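Uncharacterized protein (PDB 4ECO) is of unknown function but, as a leucine-rich repeat protein, probably binds other proteins through its curved solenoid. Local coordinates at residues L389-N394 against N421-D426. Residues are numbered along the deposited sequence; the frame is centred on the assembly and turned at random.
Sequences LKYIPN and NFDPLD
The ring of Y391 turns one face to the backbone at D423, whose CA sits over the ring centre, 3.6 Å from the centroid, a CH-pi contact. CG of Y391 is anti to its carbonyl carbon (chi1 -48°), which swings the ring against 421-426. On that same face the D423 carboxylate stacks above the CD2-CE2 side, its plane only 4° from that of the ring, while P424 CD comes obliquely to the phenol end, 3.6 Å from Y391 OH. The opposite face has K390 CB near its rim. D423 OD1 also accepts from L425 N in an Asx turn, holding the carboxylate from within its own segment at the start of the type I turn D423-D426. Beside the tyrosine, I392 N donates an almost straight 2.7 Å bond to N421 O, and a water links I392 O to D423 N, so the two backbones are tied directly and through solvent. I392 and F422 run side by side and point the same way, with I392 CD1 3.6 Å from F422 CE1; F430 meets the phenylalanine ring as well. Farther along, N394 ND2 reaches D426 OD2 (3.1 Å) on its syn side but tilted out of the carboxylate plane, while the acceptor lies close to the plane of the N394 amide; the two planes are turned 75° apart. N394 OD1 accepts from K431 N and D426 OD1 pairs with T428 OG1, so both polar ends have second partners. The contact joins the loops that follow strands 381-383 and 404-408, neighbouring parallel strands, an arrangement characteristic of successive coils stacked in a leucine-rich repeat solenoid.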
# COMPACT_ATOMS: atom_id res chain seq x y z
N LEU A 389 2.64 14.86 11.09
CA LEU A 389 2.83 14.32 12.45
C LEU A 389 3.96 15.01 13.19
O LEU A 389 5.06 15.09 12.65
CB LEU A 389 3.13 12.81 12.43
CG LEU A 389 2.03 11.84 12.03
CD1 LEU A 389 2.59 10.42 12.02
CD2 LEU A 389 0.82 11.92 12.97
N LYS A 390 3.70 15.49 14.43
CA LYS A 390 4.75 16.17 15.17
C LYS A 390 5.60 15.17 15.95
O LYS A 390 6.75 15.47 16.28
CB LYS A 390 4.21 17.26 16.15
CG LYS A 390 3.15 18.24 15.63
CD LYS A 390 3.52 18.96 14.34
CE LYS A 390 2.27 19.53 13.71
NZ LYS A 390 2.47 19.84 12.27
N TYR A 391 5.01 14.01 16.28
CA TYR A 391 5.69 13.01 17.11
C TYR A 391 5.43 11.59 16.63
O TYR A 391 4.45 11.35 15.92
CB TYR A 391 5.19 13.13 18.58
CG TYR A 391 5.14 14.52 19.17
CD1 TYR A 391 6.32 15.18 19.55
CD2 TYR A 391 3.94 15.15 19.44
CE1 TYR A 391 6.28 16.44 20.15
CE2 TYR A 391 3.88 16.42 20.02
CZ TYR A 391 5.06 17.06 20.39
OH TYR A 391 4.98 18.31 20.97
N ILE A 392 6.28 10.63 17.08
CA ILE A 392 6.07 9.20 16.79
C ILE A 392 4.99 8.72 17.79
O ILE A 392 5.17 8.91 19.00
CB ILE A 392 7.38 8.38 16.85
CG1 ILE A 392 8.41 8.88 15.81
CG2 ILE A 392 7.08 6.87 16.70
CD1 ILE A 392 9.90 8.47 16.10
N PRO A 393 3.86 8.16 17.31
CA PRO A 393 2.76 7.81 18.24
C PRO A 393 3.06 6.58 19.11
O PRO A 393 3.43 5.52 18.61
CB PRO A 393 1.57 7.53 17.30
CG PRO A 393 2.20 7.14 16.00
CD PRO A 393 3.47 7.93 15.90
N ASN A 394 2.86 6.74 20.43
CA ASN A 394 3.09 5.67 21.40
C ASN A 394 1.90 4.67 21.41
O ASN A 394 1.16 4.60 22.40
CB ASN A 394 3.34 6.26 22.80
CG ASN A 394 3.98 5.29 23.76
OD1 ASN A 394 4.51 4.24 23.38
ND2 ASN A 394 3.99 5.65 25.04
N ASN A 421 10.85 14.18 19.49
CA ASN A 421 10.41 13.15 18.54
C ASN A 421 9.19 12.40 19.07
O ASN A 421 8.48 11.70 18.30
CB ASN A 421 11.55 12.17 18.24
CG ASN A 421 12.85 12.83 17.86
OD1 ASN A 421 12.91 13.68 16.97
ND2 ASN A 421 13.92 12.47 18.54
N PHE A 422 8.95 12.54 20.40
CA PHE A 422 7.84 11.89 21.12
C PHE A 422 7.14 12.90 21.97
O PHE A 422 7.80 13.78 22.53
CB PHE A 422 8.36 10.72 21.98
CG PHE A 422 9.35 9.81 21.25
CD1 PHE A 422 8.91 8.85 20.35
CD2 PHE A 422 10.72 9.96 21.44
CE1 PHE A 422 9.82 8.03 19.67
CE2 PHE A 422 11.63 9.15 20.76
CZ PHE A 422 11.17 8.18 19.88
N ASP A 423 5.80 12.81 22.04
CA ASP A 423 4.96 13.76 22.78
C ASP A 423 5.44 13.88 24.21
O ASP A 423 5.47 12.89 24.94
CB ASP A 423 3.46 13.37 22.76
CG ASP A 423 2.47 14.46 23.14
OD1 ASP A 423 2.91 15.51 23.71
OD2 ASP A 423 1.26 14.27 22.90
N PRO A 424 5.91 15.09 24.60
CA PRO A 424 6.38 15.27 25.99
C PRO A 424 5.23 15.26 26.99
O PRO A 424 5.46 15.00 28.17
CB PRO A 424 7.09 16.64 25.95
CG PRO A 424 7.07 17.09 24.53
CD PRO A 424 5.96 16.36 23.85
N LEU A 425 3.99 15.50 26.52
CA LEU A 425 2.78 15.50 27.34
C LEU A 425 2.15 14.09 27.41
O LEU A 425 1.02 13.96 27.92
CB LEU A 425 1.76 16.52 26.79
CG LEU A 425 2.21 17.99 26.63
CD1 LEU A 425 1.11 18.80 25.98
CD2 LEU A 425 2.63 18.61 27.96
N ASP A 426 2.85 13.05 26.92
CA ASP A 426 2.37 11.67 27.01
C ASP A 426 2.54 11.23 28.46
O ASP A 426 3.65 11.33 28.99
CB ASP A 426 3.12 10.76 26.04
CG ASP A 426 2.56 9.35 25.81
OD1 ASP A 426 1.54 8.99 26.45
OD2 ASP A 426 3.12 8.62 24.96
O HOH W 1 4.49 10.27 21.16